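Local coordinates for uncharacterized protein (Archaeoglobus fulgidus DSM 4304, PDB 3BPD) that is of unknown function but binds magnesium ions and assembles as a heptamer of ferredoxin-like subunits, at residues R7-D12 / H77-V82; D12-H17 / Q46-I51; E32-V37 / N58-E63. The protein carries 1 engineered substitution. All coordinates share one frame; numbering follows the deposited sequence.

Contact 1 of 3, residues R7-D12 / H77-V82; sequences RRLVLD and HSVDEV. With MG (magnesium ion), chain Y.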
ATOM      1  N   ARG F   7       3.154 -23.370   8.808  1.00 29.08           N
ATOM      2  CA  ARG F   7       3.868 -22.167   9.171  1.00 29.88           C
ATOM      3  C   ARG F   7       2.959 -21.069   9.696  1.00 30.05           C
ATOM      4  O   ARG F   7       3.367 -20.262  10.538  1.00 30.34           O
ATOM      5  CB  ARG F   7       4.681 -21.704   7.963  1.00 30.36           C
ATOM      6  CG  ARG F   7       5.823 -22.683   7.628  1.00 31.03           C
ATOM      7  CD  ARG F   7       7.105 -22.346   8.387  1.00 28.22           C
ATOM      8  NE  ARG F   7       7.953 -21.466   7.585  1.00 29.62           N
ATOM      9  CZ  ARG F   7       8.645 -20.437   8.068  1.00 28.66           C
ATOM     10  NH1 ARG F   7       8.592 -20.151   9.361  1.00 27.81           N
ATOM     11  NH2 ARG F   7       9.383 -19.688   7.252  1.00 26.28           N
ATOM     12  N   ARG F   8       1.718 -21.052   9.222  1.00 28.65           N
ATOM     13  CA  ARG F   8       0.761 -20.046   9.664  1.00 26.97           C
ATOM     14  C   ARG F   8      -0.697 -20.517   9.538  1.00 27.22           C
ATOM     15  O   ARG F   8      -1.086 -21.170   8.566  1.00 26.70           O
ATOM     16  CB  ARG F   8       0.971 -18.746   8.874  1.00 25.21           C
ATOM     17  CG  ARG F   8       0.345 -17.517   9.524  1.00 24.17           C
ATOM     18  CD  ARG F   8       0.604 -16.268   8.702  1.00 22.04           C
ATOM     19  NE  ARG F   8      -0.129 -16.299   7.443  1.00 23.56           N
ATOM     20  CZ  ARG F   8       0.095 -15.477   6.423  1.00 22.88           C
ATOM     21  NH1 ARG F   8       1.036 -14.550   6.512  1.00 20.70           N
ATOM     22  NH2 ARG F   8      -0.610 -15.597   5.309  1.00 22.84           N
ATOM     23  N   LEU F   9      -1.499 -20.181  10.540  1.00 26.46           N
ATOM     24  CA  LEU F   9      -2.906 -20.555  10.553  1.00 26.28           C
ATOM     25  C   LEU F   9      -3.779 -19.359  10.943  1.00 26.48           C
ATOM     26  O   LEU F   9      -3.416 -18.555  11.807  1.00 28.05           O
ATOM     27  CB  LEU F   9      -3.148 -21.692  11.562  1.00 26.03           C
ATOM     28  CG  LEU F   9      -2.463 -23.033  11.315  1.00 26.96           C
ATOM     29  CD1 LEU F   9      -2.495 -23.910  12.562  1.00 28.32           C
ATOM     30  CD2 LEU F   9      -3.158 -23.714  10.158  1.00 28.82           C
ATOM     31  N   VAL F  10      -4.919 -19.215  10.286  1.00 24.05           N
ATOM     32  CA  VAL F  10      -5.838 -18.158  10.663  1.00 22.01           C
ATOM     33  C   VAL F  10      -7.075 -18.947  11.049  1.00 21.23           C
ATOM     34  O   VAL F  10      -7.738 -19.542  10.209  1.00 21.13           O
ATOM     35  CB  VAL F  10      -6.140 -17.172   9.504  1.00 21.28           C
ATOM     36  CG1 VAL F  10      -7.270 -16.229   9.919  1.00 18.24           C
ATOM     37  CG2 VAL F  10      -4.879 -16.369   9.155  1.00 15.24           C
ATOM     38  N   LEU F  11      -7.350 -18.987  12.338  1.00 21.67           N
ATOM     39  CA  LEU F  11      -8.483 -19.736  12.829  1.00 23.09           C
ATOM     40  C   LEU F  11      -9.675 -18.887  13.240  1.00 23.86           C
ATOM     41  O   LEU F  11      -9.535 -17.899  13.950  1.00 25.69           O
ATOM     42  CB  LEU F  11      -8.036 -20.595  14.009  1.00 23.31           C
ATOM     43  CG  LEU F  11      -6.833 -21.486  13.700  1.00 23.28           C
ATOM     44  CD1 LEU F  11      -6.583 -22.426  14.856  1.00 22.42           C
ATOM     45  CD2 LEU F  11      -7.091 -22.274  12.424  1.00 23.64           C
ATOM     46  N   ASP F  12     -10.853 -19.263  12.762  1.00 23.73           N
ATOM     47  CA  ASP F  12     -12.066 -18.562  13.143  1.00 23.96           C
ATOM     48  C   ASP F  12     -12.551 -19.300  14.380  1.00 23.36           C
ATOM     49  O   ASP F  12     -12.936 -20.469  14.299  1.00 23.25           O
ATOM     50  CB  ASP F  12     -13.129 -18.669  12.058  1.00 27.28           C
ATOM     51  CG  ASP F  12     -14.477 -18.190  12.535  1.00 30.75           C
ATOM     52  OD1 ASP F  12     -15.478 -18.457  11.841  1.00 33.68           O
ATOM     53  OD2 ASP F  12     -14.535 -17.542  13.610  1.00 32.94           O
ATOM     54  N   HIS F  77     -14.407 -22.859  14.463  1.00 29.59           N
ATOM     55  CA  HIS F  77     -15.478 -22.963  13.493  1.00 28.18           C
ATOM     56  C   HIS F  77     -14.941 -23.221  12.111  1.00 27.30           C
ATOM     57  O   HIS F  77     -15.575 -23.887  11.305  1.00 28.07           O
ATOM     58  CB  HIS F  77     -16.300 -21.688  13.494  1.00 30.56           C
ATOM     59  CG  HIS F  77     -17.317 -21.644  14.583  1.00 33.26           C
ATOM     60  ND1 HIS F  77     -18.080 -20.527  14.847  1.00 34.28           N
ATOM     61  CD2 HIS F  77     -17.702 -22.586  15.477  1.00 33.21           C
ATOM     62  CE1 HIS F  77     -18.891 -20.784  15.856  1.00 35.02           C
ATOM     63  NE2 HIS F  77     -18.681 -22.026  16.257  1.00 35.47           N
ATOM     64  N   SER F  78     -13.766 -22.687  11.832  1.00 26.14           N
ATOM     65  CA  SER F  78     -13.171 -22.884  10.526  1.00 25.51           C
ATOM     66  C   SER F  78     -11.721 -22.407  10.447  1.00 24.35           C
ATOM     67  O   SER F  78     -11.314 -21.484  11.155  1.00 25.54           O
ATOM     68  CB  SER F  78     -13.999 -22.154   9.476  1.00 24.73           C
ATOM     69  OG  SER F  78     -13.869 -20.764   9.655  1.00 24.67           O
ATOM     70  N   VAL F  79     -10.955 -23.057   9.578  1.00 21.91           N
ATOM     71  CA  VAL F  79      -9.559 -22.724   9.342  1.00 19.49           C
ATOM     72  C   VAL F  79      -9.616 -21.817   8.120  1.00 18.62           C
ATOM     73  O   VAL F  79      -9.849 -22.287   7.021  1.00 20.38           O
ATOM     74  CB  VAL F  79      -8.756 -24.012   9.022  1.00 18.22           C
ATOM     75  CG1 VAL F  79      -7.301 -23.679   8.756  1.00 16.15           C
ATOM     76  CG2 VAL F  79      -8.888 -25.001  10.176  1.00 14.86           C
ATOM     77  N   ASP F  80      -9.409 -20.522   8.293  1.00 18.39           N
ATOM     78  CA  ASP F  80      -9.521 -19.622   7.150  1.00 20.55           C
ATOM     79  C   ASP F  80      -8.279 -19.480   6.283  1.00 20.88           C
ATOM     80  O   ASP F  80      -8.371 -19.073   5.126  1.00 19.41           O
ATOM     81  CB  ASP F  80     -10.020 -18.244   7.602  1.00 21.41           C
ATOM     82  CG  ASP F  80     -11.348 -18.322   8.344  1.00 23.01           C
ATOM     83  OD1 ASP F  80     -12.134 -19.255   8.097  1.00 22.82           O
ATOM     84  OD2 ASP F  80     -11.614 -17.438   9.175  1.00 27.59           O
ATOM     85  N   GLU F  81      -7.119 -19.806   6.836  1.00 22.09           N
ATOM     86  CA  GLU F  81      -5.890 -19.750   6.062  1.00 23.38           C
ATOM     87  C   GLU F  81      -4.859 -20.689   6.637  1.00 23.65           C
ATOM     88  O   GLU F  81      -4.777 -20.864   7.851  1.00 23.64           O
ATOM     89  CB  GLU F  81      -5.297 -18.346   6.024  1.00 23.73           C
ATOM     90  CG  GLU F  81      -4.579 -18.083   4.705  1.00 28.37           C
ATOM     91  CD  GLU F  81      -3.565 -16.956   4.758  1.00 29.92           C
ATOM     92  OE1 GLU F  81      -3.302 -16.353   3.696  1.00 31.56           O
ATOM     93  OE2 GLU F  81      -3.011 -16.684   5.846  1.00 31.68           O
ATOM     94  N   VAL F  82      -4.081 -21.302   5.753  1.00 23.63           N
ATOM     95  CA  VAL F  82      -3.025 -22.216   6.161  1.00 23.50           C
ATOM     96  C   VAL F  82      -1.819 -21.953   5.283  1.00 22.89           C
ATOM     97  O   VAL F  82      -1.958 -21.717   4.092  1.00 22.15           O
ATOM     98  CB  VAL F  82      -3.405 -23.689   5.946  1.00 23.72           C
ATOM     99  CG1 VAL F  82      -2.435 -24.572   6.709  1.00 25.83           C
ATOM    100  CG2 VAL F  82      -4.826 -23.944   6.384  1.00 27.40           C
TER
HETATM  101 MG    MG Y 110     -15.550 -19.174   9.734  1.00 30.31          MG
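E81 and R8 meet across two antiparallel strands, and the glutamate shows how one side chain can serve several neighbours along its length. E81 CB packs on V10 CG2 at 3.7 Å. Beyond CB the chain runs out extended, past the same valine methyl, to a carboxylate lying within 10° of parallel to the R8 guanidinium. There E81 OE2 receives R8 NH2 on its syn side at 2.7 Å, the core of a salt bridge that R8 NE reinforces only weakly. The arginine reaches this point because CG stands anti to its backbone N (chi1 -162°) and the chain bends further out at chi3. OE1 of E81 turns to N38 of a second subunit, while R8 has another acid partner in E90.

Beneath these side chains V10 N donates to E81 O at 2.9 Å. In return V10 O takes D80 N and, weakly, E81 N, the signature of a classic beta bulge that shifts the register by one residue.

Near the other end, D12 OD1 and S78 OG bind a magnesium ion at 2.2 and 2.3 Å. The S78 hydroxyl is itself directed to D80 OD1, 2.8 Å from OG, so D80 probably helps, from the second shell, to position this metal ligand.

The reverse face is apolar: L9 CD2 lies alongside V82 CG1 at 3.6 Å, and L11 CD2 alongside V79 CG1 at 3.9 Å. Helix 62-71 packs on L9, L11 and V79 on this face. Strand 6-16 is flanked within the sheet by 75-85 and, through L9 and L11, by 48-57, whereas E81 and V82 pair with a strand of the second subunit, carrying the sheet across the interface.

Contact 2 of 3, residues D12-H17 / Q46-I51; sequences DVLKPH and QATENI. With MG (magnesium ion), chain Y.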
ATOM      1  N   ASP F  12     -10.853 -19.263  12.762  1.00 23.73           N
ATOM      2  CA  ASP F  12     -12.066 -18.562  13.143  1.00 23.96           C
ATOM      3  C   ASP F  12     -12.551 -19.300  14.380  1.00 23.36           C
ATOM      4  O   ASP F  12     -12.936 -20.469  14.299  1.00 23.25           O
ATOM      5  CB  ASP F  12     -13.129 -18.669  12.058  1.00 27.28           C
ATOM      6  CG  ASP F  12     -14.477 -18.190  12.535  1.00 30.75           C
ATOM      7  OD1 ASP F  12     -15.478 -18.457  11.841  1.00 33.68           O
ATOM      8  OD2 ASP F  12     -14.535 -17.542  13.610  1.00 32.94           O
ATOM      9  N   VAL F  13     -12.538 -18.622  15.520  1.00 22.20           N
ATOM     10  CA  VAL F  13     -12.952 -19.251  16.763  1.00 21.61           C
ATOM     11  C   VAL F  13     -14.089 -18.563  17.514  1.00 22.76           C
ATOM     12  O   VAL F  13     -14.143 -17.337  17.603  1.00 23.73           O
ATOM     13  CB  VAL F  13     -11.742 -19.392  17.714  1.00 19.92           C
ATOM     14  CG1 VAL F  13     -12.193 -19.848  19.085  1.00 18.67           C
ATOM     15  CG2 VAL F  13     -10.752 -20.387  17.137  1.00 19.29           C
ATOM     16  N   LEU F  14     -15.007 -19.375  18.035  1.00 22.28           N
ATOM     17  CA  LEU F  14     -16.123 -18.885  18.834  1.00 23.11           C
ATOM     18  C   LEU F  14     -15.819 -19.366  20.251  1.00 23.09           C
ATOM     19  O   LEU F  14     -15.348 -20.486  20.440  1.00 22.07           O
ATOM     20  CB  LEU F  14     -17.450 -19.479  18.360  1.00 23.51           C
ATOM     21  CG  LEU F  14     -18.655 -19.154  19.255  1.00 24.21           C
ATOM     22  CD1 LEU F  14     -19.154 -17.739  18.963  1.00 24.27           C
ATOM     23  CD2 LEU F  14     -19.762 -20.165  19.014  1.00 24.34           C
ATOM     24  N   LYS F  15     -16.083 -18.531  21.247  1.00 24.59           N
ATOM     25  CA  LYS F  15     -15.791 -18.908  22.627  1.00 26.87           C
ATOM     26  C   LYS F  15     -16.615 -18.131  23.643  1.00 27.41           C
ATOM     27  O   LYS F  15     -17.077 -17.031  23.369  1.00 27.96           O
ATOM     28  CB  LYS F  15     -14.318 -18.641  22.930  1.00 28.57           C
ATOM     29  CG  LYS F  15     -14.013 -17.151  23.116  1.00 28.85           C
ATOM     30  CD  LYS F  15     -12.578 -16.925  23.552  1.00 31.51           C
ATOM     31  CE  LYS F  15     -12.389 -15.542  24.144  1.00 32.85           C
ATOM     32  NZ  LYS F  15     -13.158 -15.360  25.406  1.00 32.21           N
ATOM     33  N   PRO F  16     -16.806 -18.693  24.841  1.00 28.35           N
ATOM     34  CA  PRO F  16     -17.587 -17.930  25.813  1.00 29.14           C
ATOM     35  C   PRO F  16     -16.684 -16.766  26.226  1.00 29.68           C
ATOM     36  O   PRO F  16     -15.501 -16.759  25.890  1.00 29.04           O
ATOM     37  CB  PRO F  16     -17.819 -18.937  26.929  1.00 28.78           C
ATOM     38  CG  PRO F  16     -16.550 -19.739  26.908  1.00 30.73           C
ATOM     39  CD  PRO F  16     -16.281 -19.939  25.429  1.00 29.26           C
ATOM     40  N   HIS F  17     -17.224 -15.789  26.945  1.00 30.98           N
ATOM     41  CA  HIS F  17     -16.432 -14.628  27.341  1.00 31.32           C
ATOM     42  C   HIS F  17     -15.162 -14.930  28.131  1.00 31.47           C
ATOM     43  O   HIS F  17     -14.178 -14.205  28.024  1.00 31.75           O
ATOM     44  CB  HIS F  17     -17.297 -13.650  28.130  1.00 31.61           C
ATOM     45  CG  HIS F  17     -18.419 -13.063  27.337  1.00 34.10           C
ATOM     46  ND1 HIS F  17     -19.336 -12.189  27.880  1.00 37.51           N
ATOM     47  CD2 HIS F  17     -18.781 -13.231  26.045  1.00 36.62           C
ATOM     48  CE1 HIS F  17     -20.216 -11.845  26.956  1.00 37.96           C
ATOM     49  NE2 HIS F  17     -19.902 -12.465  25.833  1.00 37.02           N
ATOM     50  N   GLN F  46     -24.018 -11.955  23.395  1.00 40.22           N
ATOM     51  CA  GLN F  46     -24.658 -12.093  24.691  1.00 42.32           C
ATOM     52  C   GLN F  46     -23.693 -12.655  25.727  1.00 41.93           C
ATOM     53  O   GLN F  46     -23.411 -12.008  26.738  1.00 42.79           O
ATOM     54  CB  GLN F  46     -25.873 -13.007  24.549  1.00 46.65           C
ATOM     55  CG  GLN F  46     -26.837 -12.981  25.719  1.00 52.35           C
ATOM     56  CD  GLN F  46     -28.134 -13.703  25.393  1.00 56.48           C
ATOM     57  OE1 GLN F  46     -28.790 -13.400  24.387  1.00 57.87           O
ATOM     58  NE2 GLN F  46     -28.515 -14.661  26.241  1.00 58.39           N
ATOM     59  N   ALA F  47     -23.178 -13.853  25.456  1.00 40.45           N
ATOM     60  CA  ALA F  47     -22.251 -14.529  26.350  1.00 37.46           C
ATOM     61  C   ALA F  47     -21.196 -15.254  25.525  1.00 36.45           C
ATOM     62  O   ALA F  47     -20.675 -16.298  25.931  1.00 38.07           O
ATOM     63  CB  ALA F  47     -23.011 -15.522  27.190  1.00 39.16           C
ATOM     64  N   THR F  48     -20.863 -14.683  24.374  1.00 33.74           N
ATOM     65  CA  THR F  48     -19.921 -15.312  23.472  1.00 30.56           C
ATOM     66  C   THR F  48     -19.137 -14.286  22.661  1.00 30.58           C
ATOM     67  O   THR F  48     -19.528 -13.123  22.566  1.00 30.16           O
ATOM     68  CB  THR F  48     -20.695 -16.242  22.507  1.00 29.18           C
ATOM     69  OG1 THR F  48     -19.977 -17.463  22.346  1.00 30.02           O
ATOM     70  CG2 THR F  48     -20.876 -15.589  21.141  1.00 28.35           C
ATOM     71  N   GLU F  49     -18.026 -14.720  22.077  1.00 30.39           N
ATOM     72  CA  GLU F  49     -17.218 -13.834  21.250  1.00 30.75           C
ATOM     73  C   GLU F  49     -16.727 -14.588  20.034  1.00 29.86           C
ATOM     74  O   GLU F  49     -16.466 -15.790  20.101  1.00 29.55           O
ATOM     75  CB  GLU F  49     -15.982 -13.325  21.995  1.00 32.69           C
ATOM     76  CG  GLU F  49     -16.230 -12.688  23.333  1.00 36.90           C
ATOM     77  CD  GLU F  49     -14.991 -12.012  23.876  1.00 39.01           C
ATOM     78  OE1 GLU F  49     -13.924 -12.670  23.925  1.00 40.68           O
ATOM     79  OE2 GLU F  49     -15.086 -10.822  24.257  1.00 40.96           O
ATOM     80  N   ASN F  50     -16.624 -13.881  18.919  1.00 29.39           N
ATOM     81  CA  ASN F  50     -16.092 -14.463  17.704  1.00 28.93           C
ATOM     82  C   ASN F  50     -14.747 -13.760  17.560  1.00 28.04           C
ATOM     83  O   ASN F  50     -14.669 -12.526  17.596  1.00 26.16           O
ATOM     84  CB  ASN F  50     -17.004 -14.179  16.509  1.00 31.86           C
ATOM     85  CG  ASN F  50     -18.217 -15.111  16.461  1.00 34.80           C
ATOM     86  OD1 ASN F  50     -18.063 -16.329  16.440  1.00 36.73           O
ATOM     87  ND2 ASN F  50     -19.427 -14.537  16.438  1.00 36.09           N
ATOM     88  N   ILE F  51     -13.688 -14.549  17.432  1.00 26.60           N
ATOM     89  CA  ILE F  51     -12.345 -14.004  17.314  1.00 25.73           C
ATOM     90  C   ILE F  51     -11.547 -14.670  16.191  1.00 25.75           C
ATOM     91  O   ILE F  51     -11.765 -15.843  15.879  1.00 25.85           O
ATOM     92  CB  ILE F  51     -11.577 -14.175  18.660  1.00 26.08           C
ATOM     93  CG1 ILE F  51     -11.427 -15.665  18.997  1.00 25.27           C
ATOM     94  CG2 ILE F  51     -12.329 -13.481  19.786  1.00 25.91           C
ATOM     95  CD1 ILE F  51     -10.683 -15.940  20.308  1.00 23.31           C
TER
HETATM   96 MG    MG Y 110     -15.550 -19.174   9.734  1.00 30.31          MG
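The two central strands of the ferredoxin-like sheet, 6-16 and 48-57, join here as an antiparallel ladder in which V13 faces I51 and K15 faces E49 as hydrogen-bonded pairs. Four backbone bonds hold it; I51 N to V13 O, 2.8 Å at 173°, is nearly straight, as is its V13 N to I51 O partner, while the two between K15 and E49 are more bent.

K15 O is gripped twice. E49 N approaches it as part of the ladder, whereas T48 OG1 donates to K15 O at 3.1 Å from well above the carbonyl plane. Between L14 and N50, on one face of the sheet, the leucine CD1 branch reaches over to the asparagine side chain and crosses that of T48 at about a right angle, L14 CD1 lying 3.5 Å from T48 CG2. On the other face, beside helix 21-29, K15 CD rests on I51 CD1 at 3.9 Å, and the lysine and E49 side chains run side by side.

The K15 ammonium curls back through a bend at chi4 (65°), bringing NZ within 2.8 Å of P16 O, in that carbonyl's plane. K15 NZ also donates a hydrogen bond to P19 O, and its salt bridge to E49 OE1, at 3.2 Å, is weak. Farther out, A47 CA sits over one face of the H17 imidazole, 3.5 Å from the ring centroid, in a CH-pi contact. H17 NE2 donates to D45 O and only weakly to T48 O.

Two backbone carbonyls thus hold the lysine more firmly than its acid does, and several acceptors around one ammonium probably restrict NZ. H17, in the loop after strand 6-16, is likewise tied to the backbone of D45, whose side chain binds magnesium.

Contact 3 of 3, residues E32-V37 / N58-E63; sequences ENVDGV and NNLDYE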
ATOM      1  N   GLU F  32       5.676 -24.490  21.937  1.00 37.72           N
ATOM      2  CA  GLU F  32       6.990 -24.576  21.313  1.00 41.40           C
ATOM      3  C   GLU F  32       6.876 -24.486  19.798  1.00 41.51           C
ATOM      4  O   GLU F  32       6.002 -25.107  19.183  1.00 42.59           O
ATOM      5  CB  GLU F  32       7.658 -25.885  21.726  1.00 43.38           C
ATOM      6  CG  GLU F  32       7.430 -26.202  23.201  1.00 47.72           C
ATOM      7  CD  GLU F  32       8.687 -26.087  24.056  1.00 50.25           C
ATOM      8  OE1 GLU F  32       9.505 -27.037  24.048  1.00 52.88           O
ATOM      9  OE2 GLU F  32       8.860 -25.049  24.736  1.00 51.42           O
ATOM     10  N   ASN F  33       7.764 -23.704  19.202  1.00 40.66           N
ATOM     11  CA  ASN F  33       7.764 -23.511  17.760  1.00 39.59           C
ATOM     12  C   ASN F  33       6.826 -22.389  17.327  1.00 37.34           C
ATOM     13  O   ASN F  33       6.701 -22.100  16.135  1.00 38.35           O
ATOM     14  CB  ASN F  33       7.407 -24.815  17.045  1.00 40.83           C
ATOM     15  CG  ASN F  33       8.628 -25.672  16.768  1.00 43.52           C
ATOM     16  OD1 ASN F  33       8.505 -26.841  16.387  1.00 45.65           O
ATOM     17  ND2 ASN F  33       9.821 -25.087  16.946  1.00 42.74           N
ATOM     18  N   VAL F  34       6.171 -21.754  18.292  1.00 33.19           N
ATOM     19  CA  VAL F  34       5.294 -20.647  17.976  1.00 29.19           C
ATOM     20  C   VAL F  34       6.075 -19.344  18.090  1.00 28.94           C
ATOM     21  O   VAL F  34       6.552 -18.979  19.161  1.00 27.94           O
ATOM     22  CB  VAL F  34       4.053 -20.634  18.897  1.00 27.74           C
ATOM     23  CG1 VAL F  34       3.393 -19.260  18.899  1.00 24.46           C
ATOM     24  CG2 VAL F  34       3.061 -21.670  18.409  1.00 23.34           C
ATOM     25  N   ASP F  35       6.220 -18.662  16.958  1.00 29.32           N
ATOM     26  CA  ASP F  35       6.938 -17.394  16.889  1.00 29.86           C
ATOM     27  C   ASP F  35       6.109 -16.240  17.426  1.00 28.31           C
ATOM     28  O   ASP F  35       6.649 -15.285  17.978  1.00 28.67           O
ATOM     29  CB  ASP F  35       7.318 -17.090  15.444  1.00 34.87           C
ATOM     30  CG  ASP F  35       8.463 -17.950  14.942  1.00 39.64           C
ATOM     31  OD1 ASP F  35       8.609 -18.076  13.700  1.00 42.28           O
ATOM     32  OD2 ASP F  35       9.223 -18.485  15.784  1.00 42.24           O
ATOM     33  N   GLY F  36       4.797 -16.323  17.240  1.00 25.77           N
ATOM     34  CA  GLY F  36       3.923 -15.267  17.712  1.00 24.03           C
ATOM     35  C   GLY F  36       2.452 -15.581  17.506  1.00 22.84           C
ATOM     36  O   GLY F  36       2.100 -16.500  16.763  1.00 21.15           O
ATOM     37  N   VAL F  37       1.594 -14.811  18.168  1.00 21.76           N
ATOM     38  CA  VAL F  37       0.157 -15.008  18.067  1.00 20.93           C
ATOM     39  C   VAL F  37      -0.606 -13.696  18.026  1.00 20.37           C
ATOM     40  O   VAL F  37      -0.313 -12.763  18.766  1.00 19.97           O
ATOM     41  CB  VAL F  37      -0.379 -15.817  19.260  1.00 21.36           C
ATOM     42  CG1 VAL F  37      -1.881 -15.997  19.133  1.00 21.91           C
ATOM     43  CG2 VAL F  37       0.304 -17.162  19.321  1.00 20.90           C
ATOM     44  N   ASN F  58       7.073 -22.344  13.158  1.00 32.96           N
ATOM     45  CA  ASN F  58       7.664 -23.362  12.288  1.00 33.39           C
ATOM     46  C   ASN F  58       7.177 -24.763  12.591  1.00 33.05           C
ATOM     47  O   ASN F  58       7.071 -25.153  13.749  1.00 35.25           O
ATOM     48  CB  ASN F  58       9.176 -23.371  12.398  1.00 34.27           C
ATOM     49  CG  ASN F  58       9.807 -24.295  11.391  1.00 37.30           C
ATOM     50  OD1 ASN F  58      10.975 -24.661  11.509  1.00 40.18           O
ATOM     51  ND2 ASN F  58       9.034 -24.678  10.381  1.00 37.77           N
ATOM     52  N   ASN F  59       6.875 -25.522  11.548  1.00 32.70           N
ATOM     53  CA  ASN F  59       6.428 -26.895  11.724  1.00 33.63           C
ATOM     54  C   ASN F  59       5.408 -27.012  12.864  1.00 33.50           C
ATOM     55  O   ASN F  59       5.536 -27.862  13.745  1.00 33.76           O
ATOM     56  CB  ASN F  59       7.653 -27.770  12.008  1.00 34.77           C
ATOM     57  CG  ASN F  59       7.395 -29.236  11.747  1.00 36.32           C
ATOM     58  OD1 ASN F  59       6.934 -29.609  10.672  1.00 36.94           O
ATOM     59  ND2 ASN F  59       7.702 -30.080  12.731  1.00 36.64           N
ATOM     60  N   LEU F  60       4.392 -26.155  12.837  1.00 33.54           N
ATOM     61  CA  LEU F  60       3.360 -26.144  13.868  1.00 32.69           C
ATOM     62  C   LEU F  60       2.574 -27.440  13.942  1.00 32.73           C
ATOM     63  O   LEU F  60       2.331 -28.086  12.930  1.00 33.53           O
ATOM     64  CB  LEU F  60       2.368 -25.004  13.624  1.00 32.87           C
ATOM     65  CG  LEU F  60       2.811 -23.547  13.498  1.00 33.52           C
ATOM     66  CD1 LEU F  60       1.557 -22.709  13.322  1.00 33.74           C
ATOM     67  CD2 LEU F  60       3.583 -23.079  14.729  1.00 33.84           C
ATOM     68  N   ASP F  61       2.158 -27.801  15.150  1.00 33.73           N
ATOM     69  CA  ASP F  61       1.362 -29.004  15.385  1.00 34.79           C
ATOM     70  C   ASP F  61      -0.113 -28.601  15.562  1.00 34.16           C
ATOM     71  O   ASP F  61      -0.530 -28.184  16.641  1.00 33.14           O
ATOM     72  CB  ASP F  61       1.887 -29.720  16.638  1.00 36.99           C
ATOM     73  CG  ASP F  61       1.019 -30.890  17.060  1.00 39.83           C
ATOM     74  OD1 ASP F  61       1.505 -31.709  17.872  1.00 42.52           O
ATOM     75  OD2 ASP F  61      -0.142 -30.995  16.603  1.00 40.38           O
ATOM     76  N   TYR F  62      -0.898 -28.735  14.500  1.00 33.95           N
ATOM     77  CA  TYR F  62      -2.305 -28.362  14.551  1.00 34.61           C
ATOM     78  C   TYR F  62      -3.083 -28.939  15.731  1.00 35.40           C
ATOM     79  O   TYR F  62      -3.772 -28.204  16.440  1.00 35.49           O
ATOM     80  CB  TYR F  62      -3.021 -28.738  13.248  1.00 33.43           C
ATOM     81  CG  TYR F  62      -4.453 -28.270  13.242  1.00 33.46           C
ATOM     82  CD1 TYR F  62      -4.768 -26.906  13.263  1.00 34.38           C
ATOM     83  CD2 TYR F  62      -5.498 -29.184  13.260  1.00 34.69           C
ATOM     84  CE1 TYR F  62      -6.092 -26.472  13.305  1.00 34.63           C
ATOM     85  CE2 TYR F  62      -6.822 -28.766  13.303  1.00 35.79           C
ATOM     86  CZ  TYR F  62      -7.116 -27.412  13.324  1.00 36.49           C
ATOM     87  OH  TYR F  62      -8.439 -27.025  13.369  1.00 38.07           O
ATOM     88  N   GLU F  63      -2.995 -30.246  15.942  1.00 36.61           N
ATOM     89  CA  GLU F  63      -3.711 -30.859  17.056  1.00 37.89           C
ATOM     90  C   GLU F  63      -3.360 -30.153  18.370  1.00 36.56           C
ATOM     91  O   GLU F  63      -4.241 -29.769  19.138  1.00 36.33           O
ATOM     92  CB  GLU F  63      -3.377 -32.355  17.154  1.00 40.54           C
ATOM     93  CG  GLU F  63      -3.826 -33.210  15.946  1.00 43.59           C
ATOM     94  CD  GLU F  63      -5.349 -33.219  15.703  1.00 44.09           C
ATOM     95  OE1 GLU F  63      -6.119 -33.500  16.652  1.00 43.69           O
ATOM     96  OE2 GLU F  63      -5.763 -32.959  14.547  1.00 43.95           O
TER
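At the open end of the beta-hairpin formed by strands 34-44 and 48-57, N33 and N58 make the last link before the chain departs on both sides. N58 N donates to N33 O at 3.0 Å with an angle of 157° at the hydrogen, and lies in the plane of that carbonyl. The bond thereby prolongs the strand pairing by one step, just past the point where D35 and G36 both face L56 in a classic beta bulge.

N33 has a positive phi (86°), and its CB comes against the backbone carbonyl of N58, 3.3 Å from O. N59 also takes a left-handed conformation, in the corner where the chain leaves the sheet. L60 then swings back inward: with CG anti to its carbonyl carbon (chi1 -56°), CD2 lies 3.6 Å from N33 O and 4.0 Å from V34 CG2. The two apolar side chains cross at about a right angle, and L60 also packs on L6 of strand 6-16.

Immediately afterwards D61 serves as N-cap, its OD2 accepting from the backbone N of Q64 in the first turn of helix 62-71. On the strand side, G36 and V37 pair with a strand of a third subunit, continuing the sheet between chains.

Such a turn from hairpin to second helix belongs to the beta-alpha-beta-beta-alpha-beta plan of the ferredoxin-like fold.

Beginning at the N terminus, strand 6-16 supplies one side of both contact 1 and contact 2, with D12 common to the two. Contact 2 closes the loop through helix 21-29 and strand 34-44, bringing 48-57 beside the first strand. Contact 3 joins the start of 34-44 to the corner after 48-57; because its first segment falls inside that loop and its second outside, contacts 2 and 3 cross. Contact 1 spans the longest loop, adding 75-85 to the other edge of 6-16, and both of the others nest within it. Y62, from segment 58-63, packs on L9 and V79 of contact 1, linking helix 62-71 to the sheet.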